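Local coordinates for protein 6-phosphogluconate dehydrogenase, NAD-binding (Geobacter metallireducens, PDB 3PEF) that binds NADP and probably reduces succinic semialdehyde to gamma-hydroxybutyrate as a member of the beta-hydroxyacid dehydrogenase family, at residues 18-23 against 152-157; 63-68 against 93-98; 97-102 against 166-171; 117-122 against 133-138; 139-144 against 158-163. The protein carries 2 engineered substitutions. All coordinates share one frame; numbering follows the deposited sequence.

Interaction 1: residues 18-23 against 152-157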
# COMPACT_ATOMS: atom_id res chain seq x y z
N LYS A 18 35.86 -3.83 -19.37
CA LYS A 18 36.21 -3.80 -20.80
C LYS A 18 36.62 -2.40 -21.21
O LYS A 18 37.53 -2.23 -22.02
CB LYS A 18 34.99 -4.18 -21.64
CG LYS A 18 35.25 -5.22 -22.71
CD LYS A 18 34.45 -6.49 -22.42
CE LYS A 18 33.18 -6.55 -23.25
NZ LYS A 18 32.28 -7.68 -22.85
N ASN A 19 35.92 -1.41 -20.66
CA ASN A 19 36.26 -0.01 -20.91
C ASN A 19 37.65 0.34 -20.37
O ASN A 19 38.42 1.05 -21.03
CB ASN A 19 35.16 0.92 -20.36
CG ASN A 19 33.95 0.99 -21.29
OD1 ASN A 19 34.06 0.68 -22.47
ND2 ASN A 19 32.78 1.39 -20.76
N LEU A 20 38.01 -0.18 -19.20
CA LEU A 20 39.36 0.02 -18.70
C LEU A 20 40.36 -0.68 -19.63
O LEU A 20 41.38 -0.11 -19.99
CB LEU A 20 39.51 -0.50 -17.26
CG LEU A 20 38.67 0.18 -16.17
CD1 LEU A 20 38.86 -0.49 -14.81
CD2 LEU A 20 38.98 1.67 -16.07
N VAL A 21 40.06 -1.91 -20.02
CA VAL A 21 40.93 -2.61 -20.97
C VAL A 21 41.01 -1.90 -22.33
O VAL A 21 42.10 -1.73 -22.89
CB VAL A 21 40.53 -4.10 -21.13
CG1 VAL A 21 41.40 -4.76 -22.20
CG2 VAL A 21 40.65 -4.83 -19.79
N LYS A 22 39.87 -1.47 -22.87
CA LYS A 22 39.90 -0.74 -24.15
C LYS A 22 40.71 0.55 -24.05
O LYS A 22 41.28 1.00 -25.03
CB LYS A 22 38.48 -0.41 -24.63
CG LYS A 22 38.03 -1.21 -25.86
CD LYS A 22 37.97 -2.71 -25.59
CE LYS A 22 36.53 -3.21 -25.50
NZ LYS A 22 35.82 -3.19 -26.81
N ALA A 23 40.76 1.14 -22.86
CA ALA A 23 41.46 2.40 -22.64
C ALA A 23 42.95 2.21 -22.47
O ALA A 23 43.69 3.16 -22.23
CB ALA A 23 40.90 3.11 -21.41
N GLU A 152 36.99 7.94 -15.12
CA GLU A 152 36.76 8.73 -16.33
C GLU A 152 36.58 7.88 -17.58
O GLU A 152 36.01 8.34 -18.57
CB GLU A 152 37.87 9.75 -16.52
CG GLU A 152 37.68 10.97 -15.63
CD GLU A 152 38.73 12.03 -15.86
OE1 GLU A 152 39.80 11.70 -16.41
OE2 GLU A 152 38.48 13.19 -15.47
N LYS A 153 37.04 6.64 -17.54
CA LYS A 153 36.81 5.75 -18.65
C LYS A 153 35.51 4.99 -18.47
O LYS A 153 35.01 4.36 -19.40
CB LYS A 153 37.99 4.78 -18.83
CG LYS A 153 39.31 5.47 -19.17
CD LYS A 153 39.17 6.27 -20.46
CE LYS A 153 39.58 7.73 -20.31
NZ LYS A 153 38.66 8.65 -21.05
N MET A 154 34.93 5.06 -17.27
CA MET A 154 33.74 4.27 -16.98
C MET A 154 32.49 5.13 -16.93
O MET A 154 31.39 4.64 -17.20
CB MET A 154 33.90 3.49 -15.67
CG MET A 154 35.09 2.51 -15.69
SD MET A 154 35.18 1.44 -14.24
CE MET A 154 35.65 2.59 -12.95
N GLY A 155 32.65 6.40 -16.58
CA GLY A 155 31.51 7.30 -16.47
C GLY A 155 31.70 8.66 -17.14
O GLY A 155 32.77 8.95 -17.67
N LYS A 156 30.64 9.47 -17.12
CA LYS A 156 30.69 10.81 -17.70
C LYS A 156 30.57 11.90 -16.62
O LYS A 156 31.17 12.97 -16.74
CB LYS A 156 29.60 11.01 -18.77
CG LYS A 156 28.15 10.87 -18.30
CD LYS A 156 27.20 11.42 -19.38
CE LYS A 156 25.83 10.74 -19.39
NZ LYS A 156 24.96 11.10 -18.23
N LYS A 157 29.80 11.62 -15.58
CA LYS A 157 29.67 12.54 -14.47
C LYS A 157 30.19 11.81 -13.24
O LYS A 157 29.75 10.68 -12.95
CB LYS A 157 28.21 12.93 -14.26
CG LYS A 157 27.98 14.06 -13.24
CD LYS A 157 26.53 14.07 -12.72
CE LYS A 157 25.96 15.48 -12.53
NZ LYS A 157 26.76 16.33 -11.60
O HOH W 1 31.70 1.90 -17.96

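Interaction 2: residues 63-68 against 93-98. With NAP (NADP nicotinamide-adenine-dinucleotide phosphate), chain I.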
# COMPACT_ATOMS: atom_id res chain seq x y z
N ALA A 63 35.12 -2.95 -7.49
CA ALA A 63 34.25 -4.11 -7.31
C ALA A 63 32.83 -3.77 -7.72
O ALA A 63 32.33 -2.69 -7.41
CB ALA A 63 34.27 -4.61 -5.87
N MET A 64 32.17 -4.71 -8.41
CA MET A 64 30.81 -4.50 -8.90
C MET A 64 29.99 -5.77 -8.67
O MET A 64 29.79 -6.57 -9.58
CB MET A 64 30.82 -4.12 -10.40
CG MET A 64 29.51 -3.53 -10.90
SD MET A 64 29.00 -2.14 -9.83
CE MET A 64 27.95 -1.22 -10.95
N LEU A 65 29.54 -5.94 -7.43
CA LEU A 65 28.91 -7.16 -6.96
C LEU A 65 27.41 -6.98 -6.74
O LEU A 65 26.93 -5.85 -6.61
CB LEU A 65 29.60 -7.60 -5.66
CG LEU A 65 31.09 -7.85 -5.89
CD1 LEU A 65 31.86 -8.01 -4.59
CD2 LEU A 65 31.30 -9.05 -6.83
N ALA A 66 26.68 -8.09 -6.66
CA ALA A 66 25.22 -8.08 -6.61
C ALA A 66 24.59 -7.29 -5.48
O ALA A 66 23.70 -6.48 -5.71
CB ALA A 66 24.67 -9.52 -6.58
N ASP A 67 25.01 -7.57 -4.24
CA ASP A 67 24.25 -7.12 -3.07
C ASP A 67 25.13 -7.10 -1.82
O ASP A 67 26.29 -7.48 -1.88
CB ASP A 67 23.00 -7.98 -2.86
CG ASP A 67 23.32 -9.47 -2.72
OD1 ASP A 67 24.52 -9.84 -2.75
OD2 ASP A 67 22.37 -10.27 -2.56
N PRO A 68 24.58 -6.62 -0.69
CA PRO A 68 25.41 -6.57 0.53
C PRO A 68 26.03 -7.93 0.90
O PRO A 68 27.19 -7.95 1.28
CB PRO A 68 24.42 -6.09 1.60
CG PRO A 68 23.44 -5.23 0.82
CD PRO A 68 23.30 -5.90 -0.53
N ASP A 93 34.52 -0.01 -3.81
CA ASP A 93 33.34 -0.85 -4.00
C ASP A 93 32.21 -0.06 -4.66
O ASP A 93 31.70 0.92 -4.10
CB ASP A 93 32.86 -1.47 -2.68
CG ASP A 93 31.94 -2.69 -2.90
OD1 ASP A 93 31.46 -2.90 -4.04
OD2 ASP A 93 31.72 -3.46 -1.94
N MET A 94 31.84 -0.51 -5.86
CA MET A 94 30.82 0.18 -6.66
C MET A 94 29.47 -0.55 -6.64
O MET A 94 28.51 -0.15 -7.32
CB MET A 94 31.33 0.41 -8.08
CG MET A 94 32.71 1.06 -8.10
SD MET A 94 33.37 1.39 -9.76
CE MET A 94 32.30 2.73 -10.34
N SER A 95 29.40 -1.59 -5.82
CA SER A 95 28.16 -2.33 -5.63
C SER A 95 27.07 -1.47 -4.99
O SER A 95 27.35 -0.62 -4.16
CB SER A 95 28.41 -3.54 -4.72
OG SER A 95 29.56 -4.25 -5.13
N THR A 96 25.81 -1.73 -5.34
CA THR A 96 24.70 -1.10 -4.63
C THR A 96 24.41 -1.86 -3.36
O THR A 96 23.99 -3.03 -3.38
CB THR A 96 23.44 -1.03 -5.47
OG1 THR A 96 23.74 -0.36 -6.69
CG2 THR A 96 22.34 -0.25 -4.71
N VAL A 97 24.61 -1.18 -2.25
CA VAL A 97 24.64 -1.79 -0.94
C VAL A 97 24.13 -0.75 0.05
O VAL A 97 24.03 0.42 -0.30
CB VAL A 97 26.09 -2.17 -0.65
CG1 VAL A 97 26.43 -2.04 0.79
CG2 VAL A 97 26.43 -3.58 -1.24
N ASP A 98 23.78 -1.17 1.26
CA ASP A 98 23.29 -0.21 2.25
C ASP A 98 24.47 0.50 2.89
O ASP A 98 25.58 -0.04 2.91
CB ASP A 98 22.45 -0.91 3.32
CG ASP A 98 23.22 -2.01 4.04
OD1 ASP A 98 23.59 -3.01 3.39
OD2 ASP A 98 23.45 -1.86 5.25
PA NAP I . 24.73 -9.24 -12.24
O1A NAP I . 23.75 -10.21 -11.71
O2A NAP I . 24.95 -9.31 -13.70
O5B NAP I . 26.14 -9.42 -11.50
C5B NAP I . 26.19 -9.73 -10.13
C4B NAP I . 27.65 -9.98 -9.80
O4B NAP I . 27.75 -10.26 -8.42
C3B NAP I . 28.18 -11.21 -10.53
O3B NAP I . 29.53 -10.92 -10.83
C2B NAP I . 28.12 -12.28 -9.46
O2B NAP I . 29.04 -13.34 -9.62
C1B NAP I . 28.48 -11.45 -8.24
N9A NAP I . 28.12 -12.15 -7.00
C8A NAP I . 26.85 -12.39 -6.53
N7A NAP I . 26.95 -13.07 -5.37
C5A NAP I . 28.26 -13.27 -5.10
C6A NAP I . 28.89 -13.89 -4.04
N6A NAP I . 28.18 -14.43 -3.06
N1A NAP I . 30.26 -13.95 -4.02
C2A NAP I . 31.00 -13.39 -5.05
N3A NAP I . 30.35 -12.76 -6.10
C4A NAP I . 29.01 -12.70 -6.12
O3 NAP I . 24.20 -7.80 -11.85
PN NAP I . 24.76 -6.36 -12.20
O1N NAP I . 23.69 -5.56 -12.81
O2N NAP I . 26.07 -6.45 -12.89
O5D NAP I . 24.94 -5.93 -10.66
C5D NAP I . 26.13 -5.47 -10.09
C4D NAP I . 25.76 -4.33 -9.15
O4D NAP I . 25.46 -3.15 -9.85
C3D NAP I . 24.50 -4.62 -8.36
O3D NAP I . 24.73 -4.09 -7.08
C2D NAP I . 23.41 -3.86 -9.09
O2D NAP I . 22.37 -3.51 -8.21
C1D NAP I . 24.18 -2.64 -9.51
N1N NAP I . 23.69 -1.86 -10.67
C2N NAP I . 23.12 -2.48 -11.74
C3N NAP I . 22.70 -1.74 -12.85
C7N NAP I . 22.13 -2.43 -14.05
O7N NAP I . 21.33 -1.67 -14.89
N7N NAP I . 22.33 -3.74 -14.31
C4N NAP I . 22.87 -0.35 -12.87
C5N NAP I . 23.48 0.27 -11.78
C6N NAP I . 23.90 -0.49 -10.69
P2B NAP I . 28.72 -14.60 -10.60
O1X NAP I . 29.62 -15.72 -10.12
O2X NAP I . 27.27 -14.95 -10.46
O3X NAP I . 29.01 -14.21 -12.03

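Interaction 3: residues 97-102 against 166-171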
# COMPACT_ATOMS: atom_id res chain seq x y z
N VAL A 97 24.61 -1.18 -2.25
CA VAL A 97 24.64 -1.79 -0.94
C VAL A 97 24.13 -0.75 0.05
O VAL A 97 24.03 0.42 -0.30
CB VAL A 97 26.09 -2.17 -0.65
CG1 VAL A 97 26.43 -2.04 0.79
CG2 VAL A 97 26.43 -3.58 -1.24
N ASP A 98 23.78 -1.17 1.26
CA ASP A 98 23.29 -0.21 2.25
C ASP A 98 24.47 0.50 2.89
O ASP A 98 25.58 -0.04 2.91
CB ASP A 98 22.45 -0.91 3.32
CG ASP A 98 23.22 -2.01 4.04
OD1 ASP A 98 23.59 -3.01 3.39
OD2 ASP A 98 23.45 -1.86 5.25
N PRO A 99 24.23 1.70 3.42
CA PRO A 99 25.29 2.49 4.06
C PRO A 99 26.06 1.69 5.10
O PRO A 99 27.28 1.79 5.17
CB PRO A 99 24.53 3.62 4.76
CG PRO A 99 23.25 3.73 4.05
CD PRO A 99 22.91 2.36 3.53
N ALA A 100 25.38 0.91 5.94
CA ALA A 100 26.12 0.27 7.02
C ALA A 100 27.06 -0.81 6.48
O ALA A 100 28.14 -1.05 7.03
CB ALA A 100 25.17 -0.30 8.05
N THR A 101 26.66 -1.46 5.39
CA THR A 101 27.56 -2.43 4.77
C THR A 101 28.83 -1.77 4.24
O THR A 101 29.93 -2.22 4.54
CB THR A 101 26.87 -3.18 3.63
OG1 THR A 101 25.83 -3.99 4.18
CG2 THR A 101 27.86 -4.05 2.89
N SER A 102 28.69 -0.71 3.47
CA SER A 102 29.87 -0.08 2.90
C SER A 102 30.77 0.51 3.99
O SER A 102 32.00 0.44 3.89
CB SER A 102 29.50 0.97 1.85
OG SER A 102 28.85 2.05 2.47
N LYS A 166 27.29 8.12 2.35
CA LYS A 166 26.57 9.15 1.60
C LYS A 166 26.30 8.71 0.17
O LYS A 166 25.24 8.96 -0.39
CB LYS A 166 27.34 10.48 1.61
CG LYS A 166 27.29 11.24 2.94
CD LYS A 166 26.01 12.05 3.07
CE LYS A 166 25.74 12.51 4.50
NZ LYS A 166 24.81 11.58 5.23
N GLY A 167 27.29 8.04 -0.43
CA GLY A 167 27.11 7.48 -1.76
C GLY A 167 26.03 6.41 -1.80
O GLY A 167 25.16 6.42 -2.69
N ALA A 168 26.09 5.47 -0.86
CA ALA A 168 25.09 4.41 -0.75
C ALA A 168 23.70 4.99 -0.56
O ALA A 168 22.75 4.56 -1.21
CB ALA A 168 25.42 3.44 0.40
N GLU A 169 23.59 5.98 0.32
CA GLU A 169 22.31 6.63 0.58
C GLU A 169 21.76 7.32 -0.66
O GLU A 169 20.57 7.22 -0.96
CB GLU A 169 22.44 7.61 1.76
CG GLU A 169 22.58 6.88 3.07
CD GLU A 169 23.07 7.75 4.21
OE1 GLU A 169 23.72 8.77 3.92
OE2 GLU A 169 22.81 7.40 5.39
N MET A 170 22.62 8.00 -1.40
CA MET A 170 22.18 8.67 -2.61
C MET A 170 21.68 7.64 -3.62
O MET A 170 20.63 7.81 -4.23
CB MET A 170 23.33 9.45 -3.23
CG MET A 170 22.96 10.07 -4.58
SD MET A 170 21.80 11.44 -4.44
CE MET A 170 22.79 12.66 -3.53
N LYS A 171 22.47 6.58 -3.80
CA LYS A 171 22.10 5.52 -4.73
C LYS A 171 20.74 4.93 -4.37
O LYS A 171 19.88 4.76 -5.24
CB LYS A 171 23.18 4.42 -4.74
CG LYS A 171 22.79 3.21 -5.58
CD LYS A 171 22.51 3.61 -7.03
CE LYS A 171 22.29 2.36 -7.86
NZ LYS A 171 21.83 2.67 -9.24

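Interaction 4: residues 117-122 against 133-138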
# COMPACT_ATOMS: atom_id res chain seq x y z
N LEU A 117 36.84 3.49 -0.72
CA LEU A 117 35.94 4.45 -1.37
C LEU A 117 34.73 3.64 -1.82
O LEU A 117 34.89 2.59 -2.43
CB LEU A 117 36.61 5.00 -2.64
CG LEU A 117 36.60 6.43 -3.22
CD1 LEU A 117 36.43 6.42 -4.74
CD2 LEU A 117 35.64 7.44 -2.57
N GLU A 118 33.53 4.08 -1.51
CA GLU A 118 32.37 3.46 -2.16
C GLU A 118 32.06 4.31 -3.37
O GLU A 118 32.20 5.52 -3.31
CB GLU A 118 31.15 3.42 -1.24
CG GLU A 118 30.58 4.78 -0.89
CD GLU A 118 29.33 4.68 -0.05
OE1 GLU A 118 28.86 5.71 0.46
OE2 GLU A 118 28.80 3.56 0.11
N ALA A 119 31.65 3.68 -4.47
CA ALA A 119 31.21 4.47 -5.62
C ALA A 119 30.16 3.76 -6.45
O ALA A 119 30.43 3.34 -7.57
CB ALA A 119 32.42 4.89 -6.48
N PRO A 120 28.93 3.63 -5.90
CA PRO A 120 27.84 3.03 -6.68
C PRO A 120 27.51 3.95 -7.85
O PRO A 120 27.89 5.13 -7.83
CB PRO A 120 26.68 3.00 -5.68
CG PRO A 120 26.94 4.19 -4.79
CD PRO A 120 28.46 4.20 -4.63
N VAL A 121 26.81 3.42 -8.85
CA VAL A 121 26.59 4.18 -10.07
C VAL A 121 25.12 4.27 -10.45
O VAL A 121 24.30 3.44 -10.06
CB VAL A 121 27.37 3.58 -11.28
CG1 VAL A 121 28.81 3.35 -10.92
CG2 VAL A 121 26.74 2.27 -11.76
N SER A 122 24.80 5.30 -11.23
CA SER A 122 23.49 5.43 -11.84
C SER A 122 23.66 5.26 -13.36
O SER A 122 24.60 5.79 -13.94
CB SER A 122 22.87 6.79 -11.46
OG SER A 122 21.60 6.96 -12.06
N LEU A 133 28.32 6.25 -17.32
CA LEU A 133 27.73 6.12 -15.98
C LEU A 133 27.87 7.40 -15.17
O LEU A 133 28.78 8.19 -15.38
CB LEU A 133 28.39 4.97 -15.21
CG LEU A 133 28.33 3.56 -15.84
CD1 LEU A 133 29.18 2.58 -15.05
CD2 LEU A 133 26.89 3.04 -15.97
N ILE A 134 26.97 7.59 -14.21
CA ILE A 134 27.14 8.61 -13.19
C ILE A 134 27.70 7.93 -11.93
O ILE A 134 27.12 6.97 -11.44
CB ILE A 134 25.80 9.28 -12.87
CG1 ILE A 134 25.15 9.78 -14.17
CG2 ILE A 134 25.99 10.42 -11.87
CD1 ILE A 134 23.67 10.02 -14.03
N ILE A 135 28.82 8.42 -11.43
CA ILE A 135 29.53 7.76 -10.34
C ILE A 135 29.39 8.54 -9.04
O ILE A 135 29.79 9.70 -8.96
CB ILE A 135 31.02 7.54 -10.72
CG1 ILE A 135 31.09 6.78 -12.05
CG2 ILE A 135 31.77 6.78 -9.62
CD1 ILE A 135 32.48 6.32 -12.45
N LEU A 136 28.81 7.90 -8.03
CA LEU A 136 28.48 8.56 -6.77
C LEU A 136 29.45 8.15 -5.65
O LEU A 136 29.14 7.30 -4.82
CB LEU A 136 27.04 8.19 -6.37
CG LEU A 136 26.00 8.31 -7.49
CD1 LEU A 136 24.70 7.58 -7.16
CD2 LEU A 136 25.75 9.80 -7.81
N ALA A 137 30.63 8.75 -5.62
CA ALA A 137 31.66 8.28 -4.70
C ALA A 137 31.51 8.91 -3.32
O ALA A 137 30.98 10.01 -3.19
CB ALA A 137 33.07 8.56 -5.26
N ALA A 138 31.99 8.21 -2.30
CA ALA A 138 32.00 8.72 -0.94
C ALA A 138 33.09 7.97 -0.19
O ALA A 138 33.25 6.76 -0.35
CB ALA A 138 30.63 8.51 -0.28

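Interaction 5: residues 139-144 against 158-163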
# COMPACT_ATOMS: atom_id res chain seq x y z
N GLY A 139 33.86 8.69 0.62
CA GLY A 139 35.00 8.10 1.31
C GLY A 139 36.32 8.79 1.02
O GLY A 139 36.36 9.96 0.66
N ASP A 140 37.41 8.04 1.16
CA ASP A 140 38.78 8.56 1.01
C ASP A 140 39.01 9.43 -0.23
O ASP A 140 38.92 8.96 -1.36
CB ASP A 140 39.77 7.39 1.04
CG ASP A 140 41.22 7.84 1.18
OD1 ASP A 140 41.93 7.33 2.07
OD2 ASP A 140 41.65 8.69 0.38
N ARG A 141 39.34 10.69 -0.00
CA ARG A 141 39.51 11.67 -1.08
C ARG A 141 40.76 11.45 -1.92
O ARG A 141 40.76 11.69 -3.14
CB ARG A 141 39.50 13.09 -0.52
CG ARG A 141 38.11 13.72 -0.51
CD ARG A 141 38.09 15.07 0.20
NE ARG A 141 38.28 14.93 1.64
CZ ARG A 141 37.29 14.74 2.51
NH1 ARG A 141 36.03 14.68 2.09
NH2 ARG A 141 37.55 14.62 3.81
N ASN A 142 41.83 11.00 -1.28
CA ASN A 142 43.06 10.69 -1.99
C ASN A 142 42.85 9.51 -2.95
O ASN A 142 43.29 9.53 -4.10
CB ASN A 142 44.17 10.38 -0.99
CG ASN A 142 44.53 11.59 -0.14
OD1 ASN A 142 44.38 12.74 -0.58
ND2 ASN A 142 44.99 11.35 1.09
N LEU A 143 42.14 8.50 -2.47
CA LEU A 143 41.77 7.37 -3.32
C LEU A 143 40.84 7.83 -4.44
O LEU A 143 40.96 7.38 -5.58
CB LEU A 143 41.14 6.26 -2.49
CG LEU A 143 40.68 5.04 -3.28
CD1 LEU A 143 41.78 4.54 -4.21
CD2 LEU A 143 40.23 3.94 -2.30
N TYR A 144 39.91 8.72 -4.12
CA TYR A 144 39.02 9.28 -5.13
C TYR A 144 39.87 9.86 -6.25
O TYR A 144 39.66 9.57 -7.42
CB TYR A 144 38.15 10.36 -4.49
CG TYR A 144 37.22 11.10 -5.43
CD1 TYR A 144 36.05 10.52 -5.88
CD2 TYR A 144 37.50 12.41 -5.82
CE1 TYR A 144 35.18 11.21 -6.73
CE2 TYR A 144 36.64 13.11 -6.66
CZ TYR A 144 35.48 12.50 -7.11
OH TYR A 144 34.61 13.18 -7.95
N ILE A 158 31.11 12.44 -12.53
CA ILE A 158 31.73 11.82 -11.38
C ILE A 158 31.72 12.82 -10.22
O ILE A 158 32.25 13.92 -10.35
CB ILE A 158 33.18 11.40 -11.70
CG1 ILE A 158 33.19 10.44 -12.90
CG2 ILE A 158 33.82 10.74 -10.49
CD1 ILE A 158 34.38 10.62 -13.83
N ILE A 159 31.11 12.44 -9.10
CA ILE A 159 31.00 13.37 -7.98
C ILE A 159 31.41 12.73 -6.67
O ILE A 159 31.47 11.50 -6.56
CB ILE A 159 29.56 13.90 -7.82
CG1 ILE A 159 28.61 12.76 -7.46
CG2 ILE A 159 29.09 14.58 -9.10
CD1 ILE A 159 27.26 13.23 -6.95
N HIS A 160 31.70 13.56 -5.68
CA HIS A 160 32.10 13.06 -4.37
C HIS A 160 31.15 13.63 -3.32
O HIS A 160 30.95 14.83 -3.26
CB HIS A 160 33.55 13.47 -4.08
CG HIS A 160 34.11 12.87 -2.83
ND1 HIS A 160 33.88 13.41 -1.58
CD2 HIS A 160 34.91 11.80 -2.64
CE1 HIS A 160 34.51 12.69 -0.67
NE2 HIS A 160 35.13 11.70 -1.29
N LEU A 161 30.56 12.76 -2.50
CA LEU A 161 29.42 13.15 -1.66
C LEU A 161 29.72 13.20 -0.18
O LEU A 161 28.81 13.38 0.63
CB LEU A 161 28.25 12.19 -1.90
CG LEU A 161 27.69 12.24 -3.33
CD1 LEU A 161 26.82 11.02 -3.62
CD2 LEU A 161 26.89 13.53 -3.51
N GLY A 162 30.98 13.01 0.19
CA GLY A 162 31.38 13.11 1.59
C GLY A 162 31.89 11.79 2.13
O GLY A 162 32.55 11.04 1.41
N ASP A 163 31.58 11.50 3.38
CA ASP A 163 32.05 10.28 4.04
C ASP A 163 31.33 9.02 3.54
O ASP A 163 30.22 9.10 3.00
CB ASP A 163 31.87 10.40 5.55
CG ASP A 163 32.64 11.56 6.14
OD1 ASP A 163 33.72 11.88 5.61
OD2 ASP A 163 32.16 12.14 7.14
O HOH W 2 35.87 11.95 2.99

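Interaction 1: residues 18-23 against 152-157
Leu20 and Met154 supply the apolar part of this contact: the leucine's CD2 branch lies 4.0 Å from CG of the methionine, while its CG and CD1 border the sulfur. Leu20 CG is anti to its own carbonyl carbon (chi1 -63°), a setting that brings the branched end closer to the methionine than the base of the side chain. Both residues also pack on Phe6 and Phe62, on central strands of the sheet. On the exposed side, Ala23 CB rests against the aliphatic part of Lys153, 3.6 Å from CG, before the lysine bends off toward solvent. The helices joined here are 11-22, which follows the first strand of the Rossmann fold and its glycine-rich turn, and 141-154, met at its C-terminal end. Polar contact is indirect. Asn19 sets CB over the carbonyl O of Lys153, and its ND2 donates to a water at 3.0 Å. That water in turn donates to Met154 O at 2.9 Å, linking the asparagine side chain to the Met154 backbone, and ND2 has a second acceptor in Glu129 O.

Interaction 2: residues 63-68 against 93-98
Ala63 and Asp93 pair in parallel at the C-terminal ends of two neighbouring strands of the Rossmann sheet, CA atoms 4.7 Å apart, and Met94 N donates to Ala63 O at 2.7 Å. Beyond this bridge both chains become loops lining the NADP pocket. Ser95 OG takes over the pairing, accepting from Leu65 N at 2.9 Å and giving its own proton to Asp93 OD1 at 2.6 Å, on the syn side. Asp93 CG lies anti to the backbone N (chi1 -161°), which brings OD1 to Ser95; the same oxygen receives Ser95 N from above the carboxylate plane, an Asx turn, so two bonds fix the serine. With an alanine in place of Asp93, Ser95 OG would probably be free to turn and Leu65 N would risk losing its acceptor. Val97 CG2 packs against the Pro68 ring. Met64 puts SD 3.2 Å from Met94 O and CE against the nicotinamide ribose. The O3D hydroxyl of that ribose is met by Thr96 N at 3.1 Å, with an N-H...O angle of 156°.

Interaction 3: residues 97-102 against 166-171
Pro99 lays the CG corner of its ring against the CG methylene of Glu169, 3.4 Å away, and the two side chains cross at about a right angle. The glutamate runs extended beyond CG, which carries its carboxylate past the proline ring: OE2 forms a salt bridge with Arg250, while OE1 meets Lys166 NZ at 3.3 Å, a salt bridge whose hydrogen bond is weak. The preceding residue, Ala168, points its methyl toward the bend that leads into helix 99-111. CB sits 3.4 Å from Val97 O and 3.7 Å from Pro99 N, with the proline CD a little farther off, so the small side chain allows the two backbones to approach until the CA atoms of Pro99 and Ala168 are 5.2 Å apart. This is where the nucleotide-binding Rossmann domain meets the long helix 166-194, which opens the helical C-terminal part of these dehydrogenases. Asp98 is the N-cap of helix 99-111: OD2 accepts a weak bond from Thr101 N, and OD1 takes the hydroxyl of Thr101 at 2.6 Å, on the syn side but out of the carboxylate plane. Glu118 ties the two helix starts together, accepting from Ser102 OG and from Ala168 N. Lys171, predicted to be an active-site residue, turns its amino end away from this packing, toward Val121 O and Asn175.

Interaction 4: residues 117-122 against 133-138
Glu118 and Ala138 project to the same side of the sheet, and the long side chain lies over the short one: CG is 3.8 Å from the alanine CB, and OE1 comes to 3.4 Å. Its CG lies between the backbone N and the carbonyl carbon (chi1 66°), from where the extended chain carries the carboxylate past Ala138; OE1 accepts from Gly165 N, besides the bonds the carboxylate has to the starts of two helices, so this buried acid is well supplied with donors. Ser122 and Ile134 share that side, CB facing CB. On the other face Ala119 turns its methyl to Ile135 CG2 at 3.7 Å, the two methyls of Ala119 and Ala137 lie side by side, and Leu117 reaches across with CD2 to Ala137 CB. Val121 offers CG2 to Leu133 CD1 at 4.1 Å, the two side chains meeting at a slant. Pro120, lacking an N-H, places its ring CD 3.2 Å from Leu136 O, while its own carbonyl receives Leu136 N at 2.9 Å. Reciprocal backbone bonds join Glu118 with Ala138 and Ser122 with Ile134, but the strand 115-122 is broken between them at Ala119 and Pro120. The result is the antiparallel pair by which the 133-139 strand extends the otherwise parallel Rossmann sheet, next to the NADP pocket that Val121 touches.

Interaction 5: residues 139-144 against 158-163
Ile158 opens the contact with its CG2 methyl, 4.0 Å from Tyr144 CE1. Ile159 faces away, but its backbone passes beside the tyrosine OH. His160, its CG anti to the backbone N (chi1 -173°) and its ring thereby brought to Tyr144, carries most of the contact. Its CB sits over the Tyr144 ring, 3.9 Å from the centroid, and its CD2 edge is turned to the same face in a T-shaped stack with planes at 74°. Its NE2 donates to Gly139 O at 2.9 Å, almost in the imidazole plane, while CG of the poorly ordered Arg141 covers one face. Replacing Tyr144 by an alanine would probably open a gap beside the His160 ring edge and leave the imidazole held by Gly139 O and Arg141. Gly162 O accepts from Gly139 N at 2.8 Å, and a water donates to Gly139 O and weakly to Asp163 OD1. Strand 133-139, helix 141-154, capped by Asp140, and strand 157-160 make a beta-alpha-beta unit, and this contact joins the start of its helix to its second strand.

Overall arrangement
Interactions 2, 3 and 4 are buried, interaction 1 is partly so, and interaction 5 lies on the surface. Interactions 2 and 4 share the central sheet, where Asp93 bonds by its backbone to Leu117 and Ala119; interaction 4 rests on antiparallel strand pairing, interaction 2 on a single parallel bridge and a serine-centred bond network, whereas interactions 1 and 3 join helices with no direct hydrogen bond between their segments. Glu118 links interaction 4 to interaction 3, and Val97 and Asp98 belong to both 2 and 3. Helix 141-154 serves interaction 5 at its start and interaction 1 at its end, through aromatic stacking in one and a water bridge with apolar packing in the other. Cofactor contacts concentrate in interaction 2.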